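PDB 4WUT: ABC transporter substrate binding protein (Ribose) from Agrobacterium vitis, which probably binds a sugar and delivers it to an ABC transporter for uptake, and here holds beta-D-fucopyranose in its pocket. Local coordinates for residues D204-N209 and K231-A236; I224-A229 and G257-T262. One frame throughout, in Å; residues are numbered along the deposited sequence. Where two conformers were deposited one is given.

How the contacts relate
Contacts 1 and 2 share helix 220-232, in the same lobe of this periplasmic binding protein, and their centres are about 12 Å apart. Contact 1 sets the C-terminal end of that helix against helix 195-208, whereas contact 2 packs its middle against the turn entering strand 261-265. They also touch directly: K231 CG and T258 OG1 are 3.7 Å apart, and L206 CD1 lies 4.1 Å from A229 O. The N-terminal end of the shared helix supplies E220 and P221 to the fucose pocket. Neither contact lines that pocket; the L259 side chain of contact 2 lies about 12 Å from the sugar, and contact 1 includes the calcium ligand D204.

Contact 1 (D204-N209 and K231-A236); sequences DVLAAN and KQAGKA. With CA (calcium ion), chain F.
A233 and K235 meet L206 where two helices of an alpha/beta domain, the Rossmann-like fold of periplasmic binding proteins, end side by side. Helices 195-208 and 220-232 follow each other along the chain, separated by strand 214-217. Near the C-terminal end of helix 220-232, A233 turns its methyl toward the neighbouring helix, and CB rests 4.0 Å from CD1 of L206. This is the apolar part of the contact, and the same leucine also packs on L212 and L239. G234 then leaves helical geometry with a positive phi of 75°, forming a Schellman motif in which its N bonds to K231 O at 3.0 Å. The reversal brings K235 round to the other helix. With CG anti to the carbonyl carbon (chi1 -69°) and the chain extended from there to its end, the lysine runs across to helix 195-208 and places its ammonium group at the C-terminal end of that helix. K235 NZ stands 3.3 Å from L206 O and donates a hydrogen bond of 2.8 Å to water 1. That water also lies 2.9 Å from N209 O, positioned to bridge the lysine to the first residue beyond the helix. The carbonyl end of the helix dipole would be expected to favour a positive charge here. N209 also folds back on its own helix: ND2 meets a lone pair of V205 O at 2.9 Å, nearly straight at 161°, while OD1 accepts from K153. One turn earlier than A208, D204 faces a calcium ion that N200 also binds; its carboxylate grips the metal with both oxygens, OD1 at 2.4 Å and OD2 at 2.5 Å.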
ATOM      1  N   ASP A 204       6.256  20.825  -8.183  1.00  7.84           N
ATOM      2  CA  ASP A 204       5.405  21.970  -8.054  1.00  8.56           C
ATOM      3  C   ASP A 204       5.239  22.421  -6.600  1.00  7.96           C
ATOM      4  O   ASP A 204       5.263  23.607  -6.345  1.00  9.86           O
ATOM      5  CB  ASP A 204       4.067  21.695  -8.742  1.00  8.17           C
ATOM      6  CG  ASP A 204       4.206  21.596 -10.275  1.00 11.37           C
ATOM      7  OD1 ASP A 204       5.229  22.047 -10.842  1.00 10.94           O
ATOM      8  OD2 ASP A 204       3.278  21.061 -10.911  1.00 10.88           O
ATOM      9  N   VAL A 205       5.093  21.476  -5.677  0.74  8.69           N
ATOM     10  CA  VAL A 205       4.985  21.807  -4.260  0.74  8.83           C
ATOM     11  C   VAL A 205       6.264  22.439  -3.730  0.74  8.79           C
ATOM     12  O   VAL A 205       6.213  23.374  -2.937  0.74  9.44           O
ATOM     13  CB  VAL A 205       4.558  20.601  -3.438  0.74  9.17           C
ATOM     14  CG1 VAL A 205       4.474  20.984  -1.961  0.74 20.42           C
ATOM     15  CG2 VAL A 205       3.244  20.109  -3.883  0.74 21.48           C
ATOM     16  N   LEU A 206       7.400  21.957  -4.195  1.00  8.96           N
ATOM     17  CA  LEU A 206       8.679  22.512  -3.808  1.00  8.24           C
ATOM     18  C   LEU A 206       8.837  23.937  -4.330  1.00  9.02           C
ATOM     19  O   LEU A 206       9.336  24.825  -3.611  1.00 10.82           O
ATOM     20  CB  LEU A 206       9.855  21.646  -4.274  1.00  9.31           C
ATOM     21  CG  LEU A 206       9.975  20.257  -3.642  1.00 10.07           C
ATOM     22  CD1 LEU A 206      11.000  19.423  -4.383  1.00 14.19           C
ATOM     23  CD2 LEU A 206      10.281  20.290  -2.137  1.00 12.25           C
ATOM     24  N   ALA A 207       8.447  24.172  -5.578  1.00  8.59           N
ATOM     25  CA  ALA A 207       8.587  25.483  -6.156  1.00  8.98           C
ATOM     26  C   ALA A 207       7.634  26.502  -5.514  1.00  9.23           C
ATOM     27  O   ALA A 207       7.948  27.673  -5.436  1.00 12.15           O
ATOM     28  CB  ALA A 207       8.377  25.434  -7.662  1.00  9.22           C
ATOM     29  N   ALA A 208       6.460  26.032  -5.093  1.00  9.01           N
ATOM     30  CA  ALA A 208       5.453  26.866  -4.471  1.00  9.32           C
ATOM     31  C   ALA A 208       5.774  27.179  -3.023  1.00 15.15           C
ATOM     32  O   ALA A 208       5.245  28.141  -2.486  1.00 12.75           O
ATOM     33  CB  ALA A 208       4.096  26.184  -4.548  1.00  9.07           C
ATOM     34  N   ASN A 209       6.606  26.350  -2.389  1.00  9.23           N
ATOM     35  CA  ASN A 209       6.834  26.456  -0.948  1.00 11.50           C
ATOM     36  C   ASN A 209       8.326  26.417  -0.588  1.00 10.28           C
ATOM     37  O   ASN A 209       8.854  25.396  -0.154  1.00 10.69           O
ATOM     38  CB  ASN A 209       6.093  25.350  -0.201  1.00  9.47           C
ATOM     39  CG  ASN A 209       4.596  25.401  -0.422  1.00  8.69           C
ATOM     40  OD1 ASN A 209       3.881  26.170   0.247  1.00 13.99           O
ATOM     41  ND2 ASN A 209       4.117  24.589  -1.342  1.00 11.73           N
ATOM     42  N   LYS A 231      15.590  15.430  -5.636  1.00 10.93           N
ATOM     43  CA  LYS A 231      16.944  15.355  -6.151  1.00 15.40           C
ATOM     44  C   LYS A 231      17.101  16.321  -7.304  1.00 13.49           C
ATOM     45  O   LYS A 231      18.067  17.078  -7.374  1.00 15.93           O
ATOM     46  CB  LYS A 231      17.246  13.938  -6.606  1.00 20.77           C
ATOM     47  CG  LYS A 231      17.565  12.994  -5.481  1.00 24.70           C
ATOM     48  CD  LYS A 231      18.087  11.670  -6.005  1.00 31.94           C
ATOM     49  CE  LYS A 231      19.317  11.861  -6.843  1.00 35.39           C
ATOM     50  NZ  LYS A 231      20.346  12.693  -6.152  1.00 42.15           N
ATOM     51  N   GLN A 232      16.141  16.288  -8.228  1.00 14.58           N
ATOM     52  CA  GLN A 232      16.208  17.146  -9.414  1.00 15.84           C
ATOM     53  C   GLN A 232      16.149  18.646  -9.076  1.00 11.83           C
ATOM     54  O   GLN A 232      16.727  19.479  -9.789  1.00 16.53           O
ATOM     55  CB  GLN A 232      15.081  16.774 -10.367  1.00 18.91           C
ATOM     56  CG  GLN A 232      15.344  15.449 -11.072  1.00 29.70           C
ATOM     57  CD  GLN A 232      14.235  15.011 -12.032  1.00 34.73           C
ATOM     58  OE1 GLN A 232      13.436  15.825 -12.524  1.00 32.94           O
ATOM     59  NE2 GLN A 232      14.191  13.711 -12.304  1.00 33.72           N
ATOM     60  N   ALA A 233      15.468  18.993  -8.003  1.00 13.94           N
ATOM     61  CA  ALA A 233      15.377  20.366  -7.536  1.00 16.54           C
ATOM     62  C   ALA A 233      16.633  20.851  -6.800  1.00 15.54           C
ATOM     63  O   ALA A 233      16.722  22.030  -6.455  1.00 19.84           O
ATOM     64  CB  ALA A 233      14.164  20.505  -6.626  1.00 18.18           C
ATOM     65  N   GLY A 234      17.572  19.941  -6.544  1.00 14.03           N
ATOM     66  CA  GLY A 234      18.768  20.248  -5.788  1.00 19.34           C
ATOM     67  C   GLY A 234      18.498  20.376  -4.299  1.00 16.64           C
ATOM     68  O   GLY A 234      19.278  21.015  -3.585  1.00 18.78           O
ATOM     69  N   LYS A 235      17.420  19.764  -3.825  1.00 14.46           N
ATOM     70  CA  LYS A 235      17.031  19.904  -2.433  1.00 13.09           C
ATOM     71  C   LYS A 235      17.200  18.643  -1.561  1.00 13.73           C
ATOM     72  O   LYS A 235      16.717  18.607  -0.444  1.00 13.49           O
ATOM     73  CB  LYS A 235      15.603  20.439  -2.346  1.00 13.53           C
ATOM     74  CG  LYS A 235      15.512  21.889  -2.821  1.00 13.29           C
ATOM     75  CD  LYS A 235      14.076  22.403  -2.900  1.00 13.82           C
ATOM     76  CE  LYS A 235      14.020  23.896  -3.173  1.00 13.24           C
ATOM     77  NZ  LYS A 235      12.649  24.473  -3.318  1.00 15.07           N
ATOM     78  N   ALA A 236      17.901  17.626  -2.056  1.00 14.50           N
ATOM     79  CA  ALA A 236      18.104  16.420  -1.261  1.00 14.38           C
ATOM     80  C   ALA A 236      18.802  16.772   0.048  1.00 15.67           C
ATOM     81  O   ALA A 236      19.842  17.426   0.051  1.00 18.51           O
ATOM     82  CB  ALA A 236      18.904  15.384  -2.039  1.00 21.94           C
TER
HETATM   83 CA    CA F 405       4.491  21.411 -13.046  1.00 10.59          CA
HETATM   84  O   HOH W   1      10.982  23.669  -1.219  1.00 13.30           O
HETATM   85  O   HOH W   2       6.923  21.676 -13.272  1.00 15.03           O

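Contact 2 (I224-A229 and G257-T262); sequences IGMGRA and GTLEAT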
ATOM      1  N   ILE A 224       8.654   7.421  -4.778  1.00  8.57           N
ATOM      2  CA  ILE A 224       9.723   7.412  -5.779  1.00  9.27           C
ATOM      3  C   ILE A 224       9.699   8.706  -6.592  1.00 10.81           C
ATOM      4  O   ILE A 224      10.714   9.369  -6.788  1.00  9.52           O
ATOM      5  CB  ILE A 224       9.620   6.191  -6.691  1.00  8.84           C
ATOM      6  CG1 ILE A 224       9.879   4.918  -5.869  1.00 11.25           C
ATOM      7  CG2 ILE A 224      10.633   6.316  -7.845  1.00 11.40           C
ATOM      8  CD1 ILE A 224       9.626   3.634  -6.559  1.00 13.89           C
ATOM      9  N   GLY A 225       8.530   9.101  -7.064  1.00  9.84           N
ATOM     10  CA  GLY A 225       8.461  10.350  -7.789  1.00 10.00           C
ATOM     11  C   GLY A 225       8.890  11.531  -6.935  1.00 10.82           C
ATOM     12  O   GLY A 225       9.511  12.457  -7.424  1.00 10.23           O
HETATM   13  N   MSE A 226       8.482  11.512  -5.678  1.00  9.91           N
HETATM   14  CA  MSE A 226       8.854  12.528  -4.699  1.00 10.26           C
HETATM   15  C   MSE A 226      10.371  12.611  -4.560  1.00 10.59           C
HETATM   16  O   MSE A 226      10.950  13.690  -4.649  1.00 10.27           O
HETATM   17  CB  MSE A 226       8.231  12.171  -3.351  1.00 11.26           C
HETATM   18  CG  MSE A 226       8.559  13.147  -2.253  1.00  9.84           C
HETATM   19 SE   MSE A 226       7.854  12.522  -0.556  1.00 18.18          SE
HETATM   20  CE  MSE A 226       9.077  11.045  -0.241  1.00 13.56           C
ATOM     21  N   GLY A 227      11.018  11.472  -4.358  1.00  8.95           N
ATOM     22  CA  GLY A 227      12.449  11.489  -4.172  1.00  8.83           C
ATOM     23  C   GLY A 227      13.149  12.022  -5.398  1.00 11.52           C
ATOM     24  O   GLY A 227      14.082  12.823  -5.308  1.00 12.16           O
ATOM     25  N   ARG A 228      12.679  11.607  -6.566  1.00 12.05           N
ATOM     26  CA  ARG A 228      13.314  12.046  -7.804  1.00 12.06           C
ATOM     27  C   ARG A 228      13.152  13.550  -7.985  1.00 11.64           C
ATOM     28  O   ARG A 228      14.082  14.225  -8.424  1.00 12.08           O
ATOM     29  CB  ARG A 228      12.734  11.295  -8.998  1.00 10.08           C
ATOM     30  CG  ARG A 228      13.079   9.842  -9.004  1.00 12.35           C
ATOM     31  CD  ARG A 228      12.616   9.134 -10.258  1.00 18.84           C
ATOM     32  NE  ARG A 228      12.965   7.721 -10.191  1.00 20.09           N
ATOM     33  CZ  ARG A 228      12.608   6.815 -11.090  1.00 24.89           C
ATOM     34  NH1 ARG A 228      11.907   7.183 -12.154  1.00 30.23           N
ATOM     35  NH2 ARG A 228      12.962   5.546 -10.926  1.00 25.15           N
ATOM     36  N   ALA A 229      11.980  14.078  -7.643  1.00  8.96           N
ATOM     37  CA  ALA A 229      11.735  15.521  -7.696  1.00  9.96           C
ATOM     38  C   ALA A 229      12.650  16.306  -6.774  1.00  9.04           C
ATOM     39  O   ALA A 229      13.176  17.350  -7.155  1.00 11.74           O
ATOM     40  CB  ALA A 229      10.274  15.837  -7.371  1.00 10.74           C
ATOM     41  N   GLY A 257      20.444   9.584   1.567  1.00 17.88           N
ATOM     42  CA  GLY A 257      19.988  10.701   2.381  1.00 17.36           C
ATOM     43  C   GLY A 257      18.857  11.541   1.809  1.00 17.35           C
ATOM     44  O   GLY A 257      18.446  12.535   2.408  1.00 23.19           O
ATOM     45  N   THR A 258      18.337  11.150   0.657  1.00 15.73           N
ATOM     46  CA  THR A 258      17.198  11.861   0.084  1.00 16.79           C
ATOM     47  C   THR A 258      15.947  11.692   0.948  1.00 18.70           C
ATOM     48  O   THR A 258      15.205  12.647   1.192  1.00 17.03           O
ATOM     49  CB  THR A 258      16.918  11.370  -1.344  1.00 16.89           C
ATOM     50  OG1 THR A 258      18.097  11.554  -2.126  1.00 19.91           O
ATOM     51  CG2 THR A 258      15.774  12.148  -1.983  1.00 16.99           C
ATOM     52  N   LEU A 259      15.705  10.461   1.381  1.00 14.31           N
ATOM     53  CA  LEU A 259      14.631  10.158   2.320  1.00 14.59           C
ATOM     54  C   LEU A 259      15.220   9.802   3.681  1.00 17.02           C
ATOM     55  O   LEU A 259      16.143   8.996   3.776  1.00 19.54           O
ATOM     56  CB  LEU A 259      13.783   8.988   1.813  1.00 16.16           C
ATOM     57  CG  LEU A 259      12.589   9.311   0.905  1.00 17.59           C
ATOM     58  CD1 LEU A 259      12.979  10.085  -0.347  1.00 16.59           C
ATOM     59  CD2 LEU A 259      11.919   8.004   0.545  1.00 22.49           C
ATOM     60  N   GLU A 260      14.659  10.391   4.729  1.00 14.67           N
ATOM     61  CA  GLU A 260      15.042  10.087   6.103  1.00 12.50           C
ATOM     62  C   GLU A 260      14.549   8.711   6.543  1.00 14.06           C
ATOM     63  O   GLU A 260      15.221   8.016   7.301  1.00 16.42           O
ATOM     64  CB  GLU A 260      14.457  11.159   7.017  1.00 15.42           C
ATOM     65  CG  GLU A 260      14.743  10.939   8.467  1.00 21.75           C
ATOM     66  CD  GLU A 260      16.209  11.166   8.816  1.00 26.50           C
ATOM     67  OE1 GLU A 260      16.916  11.909   8.100  1.00 25.97           O
ATOM     68  OE2 GLU A 260      16.658  10.592   9.822  1.00 35.18           O
ATOM     69  N   ALA A 261      13.373   8.316   6.080  1.00 12.99           N
ATOM     70  CA  ALA A 261      12.805   7.018   6.440  1.00 12.87           C
ATOM     71  C   ALA A 261      11.822   6.586   5.386  1.00 14.50           C
ATOM     72  O   ALA A 261      11.287   7.419   4.638  1.00 12.71           O
ATOM     73  CB  ALA A 261      12.124   7.076   7.800  1.00 16.07           C
ATOM     74  N   THR A 262      11.593   5.283   5.311  1.00 12.01           N
ATOM     75  CA  THR A 262      10.454   4.780   4.558  1.00 11.27           C
ATOM     76  C   THR A 262       9.783   3.683   5.381  1.00 12.01           C
ATOM     77  O   THR A 262      10.471   2.870   5.998  1.00 12.67           O
ATOM     78  CB  THR A 262      10.869   4.318   3.127  1.00 13.86           C
ATOM     79  OG1 THR A 262       9.693   4.042   2.348  1.00 13.35           O
ATOM     80  CG2 THR A 262      11.754   3.105   3.154  1.00 14.26           C
TER
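In the alpha/beta lobe, the turn that carries the chain from helix 248-255 into strand 261-265 packs against the middle of helix 220-232. The contact is buried and made by van der Waals packing, of methyl on methyl and of methyls on helix backbone. L259 makes the central contact: its CD1 lies over the bare backbone of G227, 4.1 Å from G227 CA, and touches the terminal methyl of selenomethionine M226, with CD1 and CE 4.0 Å apart. M226 reaches it through an extended start, CG anti to the backbone N (chi1 179°), followed by a bend at the selenium (chi3 72°) that swings CE toward the leucine. The two side chains cross obliquely, and both also rest on A241 of strand 240-244. T258 closes in on the same glycine, its CG2 3.8 Å from G227 O and 4.0 Å from G227 CA. The threonine thus offers its methyl to the helix while its hydroxyl is hydrogen-bonded to D256 OD1. The absence of a side chain on G227 matters chiefly for L259 CD1, which sits where a CB would be tight. Elsewhere on the helix, R228, which leaves the backbone on the side away from the turn, forms a salt bridge with D249 of helix 248-255. Such close seating of a helix against the loop leading into a nearby strand belongs to the successive beta-alpha-beta units of the type I periplasmic binding protein fold.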